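Local coordinates for protein chitooligosaccharide oxidase (Gibberella zeae, PDB 6Y0R) that catalyses the FAD-dependent oxidation of the C1 hydroxyl of chitooligosaccharides to lactones, reducing molecular oxygen to hydrogen peroxide, at residues 131-136 and 331-336; 195-200 and 204-209; 240-245 and 298-303; 407-410 and 416-419. One frame throughout, in Å; residues are numbered along the deposited sequence.

Contact 1: 131-136 and 331-336; sequences GARLGH and ASYDAH
R133 reaches across to Y333 and lays its guanidinium flat on the phenol ring. R133 is the N-cap residue before helix 134-145, in the FAD-binding PCMH-type region, and Y333 comes from the loop between helix 312-320 and strand 338-346. From CB the chain leaves with CG anti to the carbonyl carbon (chi1 -60°) and stays extended from CG to NE, which helps span the 10.3 Å between CA of R133 and CA of Y333. Contact begins at R133 CD, 4.0 Å from Y333 CD1. R133 NE follows at 3.7 Å from Y333 CD1, and R133 CZ settles 3.5 Å from Y333 CG. At the tip the two nitrogens part: NH1 sits near Y333 CB, while R133 NH2 lies over the ring, 3.4 Å from Y333 CD2. The planes differ by only 9°, and R133 CZ is 3.7 Å from the ring centroid of Y333, 22° off the normal. These values define a parallel stack with cation-pi character.

The guanidinium N-H groups find their polar partners elsewhere: NH1 makes a salt bridge to D113, and NH2 bonds to the carbonyl oxygens of G156 and G92. The hydroxyl of Y333 is hydrogen-bonded to NE2 of H94, which by similarity is one of two residues linked covalently to FAD. The R133 side chain lies about 6 Å from the cofactor. A buried guanidinium thus has its N-H bonds directed to oxygens and a face on an electron-rich ring, which would be expected to stabilise the charge and fix both groups beside the FAD.

Contact 2: 195-200 and 204-209; sequences VHCSKT and DLFWGI
The turn that takes the chain from strand 194-197 into helix 203-212 folds C197 and S198 back against F206 in the first turn of the helix. The short segments 195-197 and 204-209 run at 74° to one another, with their axes 8.4 Å apart at the closest point. F206 contributes the largest single share of the interface. With its CG anti to the backbone N (chi1 -171°), the ring lies against the S198 backbone, and S198 CA stands over one face, 3.8 Å from the centroid of F206 and 18° off the normal, a CH-pi contact. C197 SG comes to the ring at its edge, 3.8 Å from F206 CD1, which makes a sulfur-aromatic pair. At the base of the ring, S198 O approaches F206 CB to 3.3 Å, and K199 N lies 3.5 Å from F206 CD2.

Both parts belong to the FAD-binding PCMH-type region, where strand 194-197 pairs antiparallel with strand 182-188 and helix 203-212 packs on that sheet; M182 of the same strand also touches F206. S198 to T200 form an ST turn: S198 OG accepts from T200 N at 3.0 Å.

L205, the residue before F206, supplies aliphatic contacts. L205 CG lies 4.0 Å from C197 SG, and L205 CD2 meets V195 CG2 at 3.7 Å, so the two strand residues that point toward the helix, V195 and C197, share one leucine. Neighbouring D204 extends to helix 466-476 through a salt bridge with K475 and a hydrogen bond between its OD1 and the hydroxyl of Y476.

Contact 3: 240-245 and 298-303; sequences LNWDQN and QKFGGV
W242 and F300 meet as an edge-to-face aromatic pair, T-shaped in its geometry. W242 CG stands anti to its carbonyl carbon (chi1 -73°), which turns the indole edge toward F300. The W242 CZ2 corner of the indole presents its edge to the phenyl face, 3.6 Å from F300 CE1, and the planes stand at 86°. The centroids of the six-membered ring of W242 and the ring of F300 are 5.1 Å apart, with the indole corner offset toward the rim of the phenyl group.

Apolar contacts flank this pair. L240 sends its two methyls different ways: CD1 lies over a face of the W242 indole in its own segment, while CD2 reaches across to V303 CG1 at 3.4 Å, tighter than usual van der Waals contact. The same methyl, L240 CD2, approaches F300 CD2 at 3.9 Å.

In the fold, this joins the loop that follows strand 233-239 to the C-terminal end of helix 286-300, at the surface of the lobe built on the seven-stranded antiparallel sheet. The W242 side chain also leans on L251 of helix 247-260 and on M269 of strand 265-272.

A water supplies the polar link. In the plane of the indole, it accepts from W242 NE1 at 3.2 Å and donates to G301 O at 2.8 Å. That carbonyl belongs to the first residue to leave the helix, where phi turns positive (85°), and the water ties it to the tryptophan on the loop.

Contact 4: 407-410 and 416-419; sequences FYDS and QYPS
Y417 and D409 account for nearly all of the surface buried here, with 63 and 47 Å² respectively, and they meet through the end of the phenol. The model has Y417 OH donating to D409 OD2 over 2.7 Å, but that oxygen is too close to an atom elsewhere in the structure, so the bond is doubtful in detail. Other atoms back the approach: Y417 OH is 3.4 Å from D409 CB, and Y417 CE1 lies 3.6 Å from the backbone oxygen of D409, so the ring leans along the aspartate and not on its carboxylate alone. The carboxylate and ring planes are turned 72° apart.

Both side chains leave their backbones with CG anti to the backbone N, at chi1 of -176° for D409 and -172° for Y417, an arrangement that carries the phenol from the loop back to the strand. One face of the Y417 ring has P418 CD 3.7 Å above its plane, offset toward the rim, so the following proline partly covers the tyrosine whose hydroxyl reaches D409.

D409 is an interior residue of strand 403-411, which lies between strands 371-378 and 338-346 of the seven-stranded antiparallel sheet; the D409 backbone is hydrogen-bonded to that of Y340 in strand 338-346. I425 of helix 420-433 and H370 also touch D409, while Y417 touches Y340 and meets the ring of F422 obliquely. The loop carrying Y417 thus closes over the end of the strand just before the chain enters helix 420-433.

From the N terminus, contact 1 opens first, at 131-136, and closes only at 331-336, joining the start of helix 134-145 to a loop beyond helix 312-320. Two others lie within that long span. Contact 2 is a short closure, between strand 194-197 and helix 203-212 in the FAD-binding region. Contact 3, in series after it, ties the loop after strand 233-239 to the end of helix 286-300 on the opposite side of the chain's centre, its centre about 47 Å from that of contact 2. Contact 4 follows once contact 1 has closed, linking strand 403-411 to its trailing loop. None crosses another, and no two of the four touch.

Contact 1: 131-136 and 331-336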
loop_
_atom_site.group_PDB
_atom_site.type_symbol
_atom_site.label_atom_id
_atom_site.label_comp_id
_atom_site.label_asym_id
_atom_site.label_seq_id
_atom_site.Cartn_x
_atom_site.Cartn_y
_atom_site.Cartn_z
ATOM N N GLY A 131 -7.424 12.090 2.298
ATOM C CA GLY A 131 -8.732 11.475 2.058
ATOM C C GLY A 131 -9.090 11.368 0.567
ATOM O O GLY A 131 -10.044 10.698 0.281
ATOM N N ALA A 132 -8.299 11.935 -0.331
ATOM C CA ALA A 132 -8.485 11.744 -1.779
ATOM C C ALA A 132 -8.165 10.279 -2.124
ATOM O O ALA A 132 -7.029 9.831 -1.840
ATOM C CB ALA A 132 -7.588 12.663 -2.542
ATOM N N ARG A 133 -9.078 9.586 -2.803
ATOM C CA ARG A 133 -8.794 8.210 -3.278
ATOM C C ARG A 133 -7.954 8.268 -4.555
ATOM O O ARG A 133 -7.994 9.289 -5.260
ATOM C CB ARG A 133 -10.099 7.447 -3.432
ATOM C CG ARG A 133 -10.872 7.337 -2.131
ATOM C CD ARG A 133 -12.222 6.659 -2.296
ATOM N NE ARG A 133 -12.991 6.753 -1.085
ATOM C CZ ARG A 133 -12.861 5.945 -0.032
ATOM N NH1 ARG A 133 -13.532 6.181 1.099
ATOM N NH2 ARG A 133 -12.050 4.911 -0.131
ATOM N N LEU A 134 -7.177 7.216 -4.818
ATOM C CA LEU A 134 -6.167 7.232 -5.901
ATOM C C LEU A 134 -6.856 7.557 -7.234
ATOM O O LEU A 134 -6.250 8.232 -8.051
ATOM C CB LEU A 134 -5.451 5.893 -5.991
ATOM C CG LEU A 134 -4.641 5.510 -4.775
ATOM C CD1 LEU A 134 -3.946 4.203 -5.042
ATOM C CD2 LEU A 134 -3.645 6.583 -4.407
ATOM N N GLY A 135 -8.041 7.030 -7.489
ATOM C CA GLY A 135 -8.720 7.318 -8.782
ATOM C C GLY A 135 -9.057 8.783 -8.899
ATOM O O GLY A 135 -8.912 9.391 -9.997
ATOM N N HIS A 136 -9.411 9.420 -7.786
ATOM C CA HIS A 136 -9.727 10.867 -7.768
ATOM C C HIS A 136 -8.434 11.661 -7.945
ATOM O O HIS A 136 -8.397 12.634 -8.686
ATOM C CB HIS A 136 -10.474 11.230 -6.496
ATOM C CG HIS A 136 -10.783 12.679 -6.410
ATOM N ND1 HIS A 136 -11.638 13.312 -7.338
ATOM C CD2 HIS A 136 -10.376 13.623 -5.535
ATOM C CE1 HIS A 136 -11.745 14.592 -6.990
ATOM N NE2 HIS A 136 -10.973 14.813 -5.884
ATOM N N ALA A 331 -18.997 9.946 0.271
ATOM C CA ALA A 331 -18.935 9.408 1.650
ATOM C C ALA A 331 -19.553 8.005 1.716
ATOM O O ALA A 331 -19.213 7.252 2.658
ATOM C CB ALA A 331 -19.630 10.378 2.590
ATOM N N SER A 332 -20.406 7.602 0.750
ATOM C CA SER A 332 -21.070 6.270 0.733
ATOM C C SER A 332 -20.163 5.149 0.173
ATOM O O SER A 332 -20.646 4.065 0.011
ATOM C CB SER A 332 -22.386 6.336 0.002
ATOM O OG SER A 332 -22.165 6.613 -1.369
ATOM N N TYR A 333 -18.880 5.412 -0.095
ATOM C CA TYR A 333 -17.924 4.345 -0.510
ATOM C C TYR A 333 -18.144 3.096 0.339
ATOM O O TYR A 333 -18.158 3.211 1.588
ATOM C CB TYR A 333 -16.486 4.839 -0.358
ATOM C CG TYR A 333 -15.480 3.881 -0.947
ATOM C CD1 TYR A 333 -15.139 3.951 -2.292
ATOM C CD2 TYR A 333 -14.844 2.932 -0.153
ATOM C CE1 TYR A 333 -14.246 3.050 -2.850
ATOM C CE2 TYR A 333 -13.953 2.015 -0.699
ATOM C CZ TYR A 333 -13.632 2.105 -2.039
ATOM O OH TYR A 333 -12.764 1.207 -2.580
ATOM N N ASP A 334 -18.346 1.936 -0.292
ATOM C CA ASP A 334 -18.658 0.701 0.460
ATOM C C ASP A 334 -18.102 -0.520 -0.251
ATOM O O ASP A 334 -18.740 -1.582 -0.186
ATOM C CB ASP A 334 -20.178 0.584 0.684
ATOM C CG ASP A 334 -20.944 0.295 -0.592
ATOM O OD1 ASP A 334 -20.370 0.477 -1.698
ATOM O OD2 ASP A 334 -22.122 -0.076 -0.476
ATOM N N ALA A 335 -16.894 -0.432 -0.815
ATOM C CA ALA A 335 -16.186 -1.634 -1.294
ATOM C C ALA A 335 -15.871 -2.530 -0.088
ATOM O O ALA A 335 -15.571 -1.991 1.021
ATOM C CB ALA A 335 -14.922 -1.218 -2.020
ATOM N N HIS A 336 -15.952 -3.846 -0.266
ATOM C CA HIS A 336 -15.607 -4.837 0.775
ATOM C C HIS A 336 -14.976 -6.066 0.138
ATOM O O HIS A 336 -15.248 -6.373 -1.034
ATOM C CB HIS A 336 -16.843 -5.225 1.613
ATOM C CG HIS A 336 -17.343 -4.119 2.469
ATOM N ND1 HIS A 336 -16.640 -3.663 3.586
ATOM C CD2 HIS A 336 -18.450 -3.348 2.362
ATOM C CE1 HIS A 336 -17.294 -2.636 4.105
ATOM N NE2 HIS A 336 -18.414 -2.435 3.371
#

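Contact 2: 195-200 and 204-209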
loop_
_atom_site.group_PDB
_atom_site.type_symbol
_atom_site.label_atom_id
_atom_site.label_comp_id
_atom_site.label_asym_id
_atom_site.label_seq_id
_atom_site.Cartn_x
_atom_site.Cartn_y
_atom_site.Cartn_z
ATOM N N VAL A 195 1.995 21.268 12.057
ATOM C CA VAL A 195 3.382 21.552 11.629
ATOM C C VAL A 195 3.544 21.217 10.144
ATOM O O VAL A 195 2.833 20.329 9.603
ATOM C CB VAL A 195 4.407 20.834 12.525
ATOM C CG1 VAL A 195 4.117 21.146 13.990
ATOM C CG2 VAL A 195 4.431 19.339 12.336
ATOM N N HIS A 196 4.474 21.897 9.523
ATOM C CA HIS A 196 4.943 21.569 8.166
ATOM C C HIS A 196 6.260 20.806 8.291
ATOM O O HIS A 196 7.066 21.131 9.198
ATOM C CB HIS A 196 5.008 22.850 7.316
ATOM C CG HIS A 196 5.458 22.576 5.927
ATOM N ND1 HIS A 196 4.604 22.061 4.966
ATOM C CD2 HIS A 196 6.668 22.664 5.352
ATOM C CE1 HIS A 196 5.268 21.893 3.845
ATOM N NE2 HIS A 196 6.537 22.247 4.048
ATOM N N CYS A 197 6.485 19.796 7.442
ATOM C CA CYS A 197 7.762 19.097 7.341
ATOM C C CYS A 197 8.129 18.836 5.875
ATOM O O CYS A 197 7.239 18.866 4.989
ATOM C CB CYS A 197 7.762 17.854 8.230
ATOM S SG CYS A 197 6.631 16.544 7.661
ATOM N N SER A 198 9.410 18.640 5.659
ATOM C CA SER A 198 10.075 18.530 4.350
ATOM C C SER A 198 11.485 18.012 4.583
ATOM O O SER A 198 11.842 17.784 5.743
ATOM C CB SER A 198 10.070 19.863 3.650
ATOM O OG SER A 198 11.013 20.712 4.284
ATOM N N LYS A 199 12.252 17.819 3.530
ATOM C CA LYS A 199 13.685 17.475 3.644
ATOM C C LYS A 199 14.387 18.570 4.464
ATOM O O LYS A 199 15.438 18.239 5.034
ATOM C CB LYS A 199 14.320 17.262 2.272
ATOM C CG LYS A 199 14.070 15.884 1.669
ATOM C CD LYS A 199 14.232 15.858 0.162
ATOM C CE LYS A 199 12.905 15.945 -0.573
ATOM N NZ LYS A 199 12.915 16.965 -1.656
ATOM N N THR A 200 13.845 19.790 4.555
ATOM C CA THR A 200 14.606 20.952 5.125
ATOM C C THR A 200 13.935 21.521 6.376
ATOM O O THR A 200 14.489 22.452 6.973
ATOM C CB THR A 200 14.817 22.053 4.078
ATOM O OG1 THR A 200 13.534 22.610 3.800
ATOM C CG2 THR A 200 15.522 21.539 2.841
ATOM N N ASP A 204 13.195 15.033 10.421
ATOM C CA ASP A 204 13.030 13.732 11.135
ATOM C C ASP A 204 11.569 13.253 11.028
ATOM O O ASP A 204 11.330 12.058 10.746
ATOM C CB ASP A 204 13.532 13.832 12.581
ATOM C CG ASP A 204 12.903 14.922 13.438
ATOM O OD1 ASP A 204 12.198 15.808 12.914
ATOM O OD2 ASP A 204 13.126 14.879 14.672
ATOM N N LEU A 205 10.614 14.139 11.190
ATOM C CA LEU A 205 9.181 13.838 11.030
ATOM C C LEU A 205 8.952 13.471 9.560
ATOM O O LEU A 205 8.230 12.511 9.287
ATOM C CB LEU A 205 8.314 15.036 11.392
ATOM C CG LEU A 205 6.808 14.866 11.257
ATOM C CD1 LEU A 205 6.257 13.758 12.154
ATOM C CD2 LEU A 205 6.121 16.159 11.583
ATOM N N PHE A 206 9.538 14.223 8.635
ATOM C CA PHE A 206 9.322 13.979 7.188
ATOM C C PHE A 206 9.883 12.608 6.794
ATOM O O PHE A 206 9.256 11.901 5.965
ATOM C CB PHE A 206 9.947 15.091 6.354
ATOM C CG PHE A 206 9.579 15.010 4.901
ATOM C CD1 PHE A 206 8.260 15.157 4.516
ATOM C CD2 PHE A 206 10.550 14.787 3.947
ATOM C CE1 PHE A 206 7.921 15.056 3.178
ATOM C CE2 PHE A 206 10.205 14.714 2.595
ATOM C CZ PHE A 206 8.896 14.879 2.224
ATOM N N TRP A 207 11.044 12.243 7.335
ATOM C CA TRP A 207 11.624 10.889 7.193
ATOM C C TRP A 207 10.587 9.855 7.689
ATOM O O TRP A 207 10.414 8.838 6.975
ATOM C CB TRP A 207 12.950 10.805 7.939
ATOM C CG TRP A 207 13.645 9.500 7.820
ATOM C CD1 TRP A 207 14.492 9.084 6.853
ATOM C CD2 TRP A 207 13.562 8.422 8.765
ATOM N NE1 TRP A 207 14.939 7.828 7.118
ATOM C CE2 TRP A 207 14.381 7.394 8.284
ATOM C CE3 TRP A 207 12.884 8.274 9.982
ATOM C CZ2 TRP A 207 14.523 6.183 8.965
ATOM C CZ3 TRP A 207 13.050 7.085 10.667
ATOM C CH2 TRP A 207 13.842 6.068 10.148
ATOM N N GLY A 208 10.074 9.987 8.927
ATOM C CA GLY A 208 9.182 8.965 9.479
ATOM C C GLY A 208 7.910 8.833 8.696
ATOM O O GLY A 208 7.370 7.702 8.611
ATOM N N ILE A 209 7.354 9.953 8.201
ATOM C CA ILE A 209 6.038 9.925 7.494
ATOM C C ILE A 209 6.203 9.135 6.194
ATOM O O ILE A 209 5.205 8.573 5.732
ATOM C CB ILE A 209 5.504 11.359 7.310
ATOM C CG1 ILE A 209 4.528 11.697 8.446
ATOM C CG2 ILE A 209 4.868 11.643 5.956
ATOM C CD1 ILE A 209 5.143 11.747 9.751
#

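Contact 3: 240-245 and 298-303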
loop_
_atom_site.group_PDB
_atom_site.type_symbol
_atom_site.label_atom_id
_atom_site.label_comp_id
_atom_site.label_asym_id
_atom_site.label_seq_id
_atom_site.Cartn_x
_atom_site.Cartn_y
_atom_site.Cartn_z
ATOM N N LEU A 240 0.712 -18.098 -19.722
ATOM C CA LEU A 240 1.711 -19.169 -19.556
ATOM C C LEU A 240 0.990 -20.491 -19.321
ATOM O O LEU A 240 -0.097 -20.480 -18.748
ATOM C CB LEU A 240 2.662 -18.859 -18.397
ATOM C CG LEU A 240 3.581 -17.648 -18.581
ATOM C CD1 LEU A 240 4.361 -17.370 -17.305
ATOM C CD2 LEU A 240 4.523 -17.861 -19.755
ATOM N N ASN A 241 1.644 -21.583 -19.717
ATOM C CA ASN A 241 1.168 -22.959 -19.477
ATOM C C ASN A 241 2.314 -23.696 -18.796
ATOM O O ASN A 241 2.984 -24.526 -19.433
ATOM C CB ASN A 241 0.700 -23.560 -20.802
ATOM C CG ASN A 241 0.111 -24.941 -20.643
ATOM O OD1 ASN A 241 -0.443 -25.280 -19.601
ATOM N ND2 ASN A 241 0.264 -25.754 -21.678
ATOM N N TRP A 242 2.537 -23.380 -17.535
ATOM C CA TRP A 242 3.630 -23.935 -16.725
ATOM C C TRP A 242 3.116 -25.054 -15.837
ATOM O O TRP A 242 1.931 -25.053 -15.475
ATOM C CB TRP A 242 4.293 -22.819 -15.908
ATOM C CG TRP A 242 5.132 -21.887 -16.730
ATOM C CD1 TRP A 242 5.500 -21.999 -18.041
ATOM C CD2 TRP A 242 5.793 -20.714 -16.231
ATOM N NE1 TRP A 242 6.278 -20.930 -18.423
ATOM C CE2 TRP A 242 6.504 -20.136 -17.317
ATOM C CE3 TRP A 242 5.857 -20.096 -14.981
ATOM C CZ2 TRP A 242 7.238 -18.961 -17.176
ATOM C CZ3 TRP A 242 6.594 -18.935 -14.849
ATOM C CH2 TRP A 242 7.292 -18.389 -15.922
ATOM N N ASP A 243 4.023 -25.929 -15.467
ATOM C CA ASP A 243 3.786 -26.965 -14.446
ATOM C C ASP A 243 5.028 -27.047 -13.570
ATOM O O ASP A 243 5.961 -26.200 -13.667
ATOM C CB ASP A 243 3.402 -28.296 -15.096
ATOM C CG ASP A 243 4.428 -28.859 -16.058
ATOM O OD1 ASP A 243 5.588 -28.409 -16.023
ATOM O OD2 ASP A 243 4.052 -29.758 -16.852
ATOM N N GLN A 244 5.097 -28.080 -12.739
ATOM C CA GLN A 244 6.191 -28.218 -11.761
ATOM C C GLN A 244 7.536 -28.318 -12.496
ATOM O O GLN A 244 8.531 -27.826 -11.951
ATOM C CB GLN A 244 5.780 -29.360 -10.819
ATOM C CG GLN A 244 6.684 -29.535 -9.621
ATOM C CD GLN A 244 6.023 -30.382 -8.560
ATOM O OE1 GLN A 244 5.033 -31.066 -8.801
ATOM N NE2 GLN A 244 6.565 -30.314 -7.358
ATOM N N ASN A 245 7.592 -28.825 -13.738
ATOM C CA ASN A 245 8.871 -28.960 -14.487
ATOM C C ASN A 245 9.353 -27.641 -15.102
ATOM O O ASN A 245 10.566 -27.530 -15.332
ATOM C CB ASN A 245 8.783 -29.966 -15.636
ATOM C CG ASN A 245 8.583 -31.381 -15.145
ATOM O OD1 ASN A 245 9.322 -31.859 -14.290
ATOM N ND2 ASN A 245 7.568 -32.047 -15.662
ATOM N N GLN A 298 11.835 -15.252 -25.425
ATOM C CA GLN A 298 12.784 -16.294 -25.891
ATOM C C GLN A 298 13.210 -17.190 -24.723
ATOM O O GLN A 298 13.430 -18.386 -24.929
ATOM C CB GLN A 298 13.970 -15.657 -26.623
ATOM C CG GLN A 298 13.605 -15.200 -28.026
ATOM C CD GLN A 298 14.674 -15.537 -29.050
ATOM O OE1 GLN A 298 15.459 -16.459 -28.875
ATOM N NE2 GLN A 298 14.736 -14.756 -30.116
ATOM N N LYS A 299 13.319 -16.677 -23.498
ATOM C CA LYS A 299 13.636 -17.538 -22.347
ATOM C C LYS A 299 12.523 -18.585 -22.162
ATOM O O LYS A 299 12.810 -19.730 -21.806
ATOM C CB LYS A 299 13.822 -16.701 -21.070
ATOM C CG LYS A 299 15.114 -15.898 -21.006
ATOM C CD LYS A 299 16.299 -16.824 -20.944
ATOM C CE LYS A 299 17.628 -16.114 -20.940
ATOM N NZ LYS A 299 18.695 -17.051 -20.511
ATOM N N PHE A 300 11.266 -18.173 -22.255
ATOM C CA PHE A 300 10.115 -19.037 -21.915
ATOM C C PHE A 300 9.822 -20.069 -23.021
ATOM O O PHE A 300 9.690 -21.266 -22.692
ATOM C CB PHE A 300 8.886 -18.167 -21.661
ATOM C CG PHE A 300 8.927 -17.266 -20.450
ATOM C CD1 PHE A 300 9.826 -17.454 -19.397
ATOM C CD2 PHE A 300 7.982 -16.264 -20.356
ATOM C CE1 PHE A 300 9.768 -16.608 -18.293
ATOM C CE2 PHE A 300 7.946 -15.416 -19.262
ATOM C CZ PHE A 300 8.815 -15.628 -18.222
ATOM N N GLY A 301 9.631 -19.607 -24.248
ATOM C CA GLY A 301 9.189 -20.456 -25.365
ATOM C C GLY A 301 7.679 -20.608 -25.412
ATOM O O GLY A 301 7.023 -20.833 -24.333
ATOM N N GLY A 302 7.141 -20.544 -26.623
ATOM C CA GLY A 302 5.721 -20.857 -26.860
ATOM C C GLY A 302 4.764 -19.932 -26.126
ATOM O O GLY A 302 3.657 -20.397 -25.790
ATOM N N VAL A 303 5.128 -18.674 -25.962
ATOM C CA VAL A 303 4.216 -17.663 -25.362
ATOM C C VAL A 303 3.995 -16.550 -26.391
ATOM O O VAL A 303 4.961 -16.208 -27.148
ATOM C CB VAL A 303 4.787 -17.136 -24.036
ATOM C CG1 VAL A 303 5.060 -18.264 -23.073
ATOM C CG2 VAL A 303 6.037 -16.287 -24.239
HETATM O O HOH W 1 6.470 -21.220 -21.611
#

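Contact 4: 407-410 and 416-419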
loop_
_atom_site.group_PDB
_atom_site.type_symbol
_atom_site.label_atom_id
_atom_site.label_comp_id
_atom_site.label_asym_id
_atom_site.label_seq_id
_atom_site.Cartn_x
_atom_site.Cartn_y
_atom_site.Cartn_z
ATOM N N PHE A 407 0.374 -12.268 -0.978
ATOM C CA PHE A 407 -0.361 -13.556 -0.854
ATOM C C PHE A 407 -1.764 -13.250 -0.343
ATOM O O PHE A 407 -1.878 -12.483 0.602
ATOM C CB PHE A 407 0.332 -14.509 0.120
ATOM C CG PHE A 407 1.818 -14.682 -0.080
ATOM C CD1 PHE A 407 2.297 -15.546 -1.055
ATOM C CD2 PHE A 407 2.731 -13.920 0.635
ATOM C CE1 PHE A 407 3.658 -15.730 -1.243
ATOM C CE2 PHE A 407 4.102 -14.119 0.459
ATOM C CZ PHE A 407 4.552 -14.990 -0.508
ATOM N N TYR A 408 -2.785 -13.805 -0.979
ATOM C CA TYR A 408 -4.193 -13.404 -0.731
ATOM C C TYR A 408 -5.090 -14.640 -0.720
ATOM O O TYR A 408 -4.893 -15.534 -1.562
ATOM C CB TYR A 408 -4.607 -12.405 -1.795
ATOM C CG TYR A 408 -5.717 -11.444 -1.489
ATOM C CD1 TYR A 408 -7.036 -11.809 -1.686
ATOM C CD2 TYR A 408 -5.435 -10.124 -1.165
ATOM C CE1 TYR A 408 -8.084 -10.906 -1.519
ATOM C CE2 TYR A 408 -6.468 -9.216 -0.969
ATOM C CZ TYR A 408 -7.788 -9.596 -1.166
ATOM O OH TYR A 408 -8.766 -8.662 -0.990
ATOM N N ASP A 409 -6.029 -14.670 0.228
ATOM C CA ASP A 409 -7.043 -15.753 0.308
ATOM C C ASP A 409 -8.367 -15.107 0.676
ATOM O O ASP A 409 -8.418 -14.432 1.701
ATOM C CB ASP A 409 -6.603 -16.800 1.296
ATOM C CG ASP A 409 -7.555 -17.994 1.369
ATOM O OD1 ASP A 409 -8.221 -18.278 0.356
ATOM O OD2 ASP A 409 -7.499 -18.658 2.381
ATOM N N SER A 410 -9.399 -15.356 -0.124
ATOM C CA SER A 410 -10.704 -14.670 -0.047
ATOM C C SER A 410 -11.818 -15.711 0.108
ATOM O O SER A 410 -11.702 -16.781 -0.478
ATOM C CB SER A 410 -10.913 -13.886 -1.318
ATOM O OG SER A 410 -12.100 -13.173 -1.232
ATOM N N GLN A 416 -17.555 -17.206 6.951
ATOM C CA GLN A 416 -16.511 -16.934 7.959
ATOM C C GLN A 416 -15.191 -17.461 7.389
ATOM O O GLN A 416 -15.143 -18.564 6.810
ATOM C CB GLN A 416 -16.858 -17.527 9.324
ATOM C CG GLN A 416 -17.896 -16.687 10.055
ATOM C CD GLN A 416 -18.238 -17.215 11.429
ATOM O OE1 GLN A 416 -18.250 -18.422 11.665
ATOM N NE2 GLN A 416 -18.539 -16.307 12.347
ATOM N N TYR A 417 -14.143 -16.658 7.497
ATOM C CA TYR A 417 -12.789 -17.044 7.052
ATOM C C TYR A 417 -12.288 -18.228 7.881
ATOM O O TYR A 417 -12.208 -18.172 9.100
ATOM C CB TYR A 417 -11.843 -15.840 7.119
ATOM C CG TYR A 417 -10.529 -16.186 6.474
ATOM C CD1 TYR A 417 -10.397 -16.116 5.099
ATOM C CD2 TYR A 417 -9.459 -16.664 7.218
ATOM C CE1 TYR A 417 -9.240 -16.529 4.471
ATOM C CE2 TYR A 417 -8.272 -17.022 6.605
ATOM C CZ TYR A 417 -8.163 -16.948 5.220
ATOM O OH TYR A 417 -6.981 -17.350 4.653
ATOM N N PRO A 418 -11.914 -19.377 7.275
ATOM C CA PRO A 418 -11.499 -20.531 8.081
ATOM C C PRO A 418 -10.035 -20.464 8.532
ATOM O O PRO A 418 -9.223 -19.957 7.791
ATOM C CB PRO A 418 -11.721 -21.688 7.108
ATOM C CG PRO A 418 -11.437 -21.086 5.747
ATOM C CD PRO A 418 -11.891 -19.636 5.829
ATOM N N SER A 419 -9.705 -20.992 9.709
ATOM C CA SER A 419 -8.353 -20.831 10.305
ATOM C C SER A 419 -7.302 -21.630 9.518
ATOM O O SER A 419 -6.111 -21.216 9.563
ATOM C CB SER A 419 -8.341 -21.149 11.788
ATOM O OG SER A 419 -9.059 -22.341 12.058
#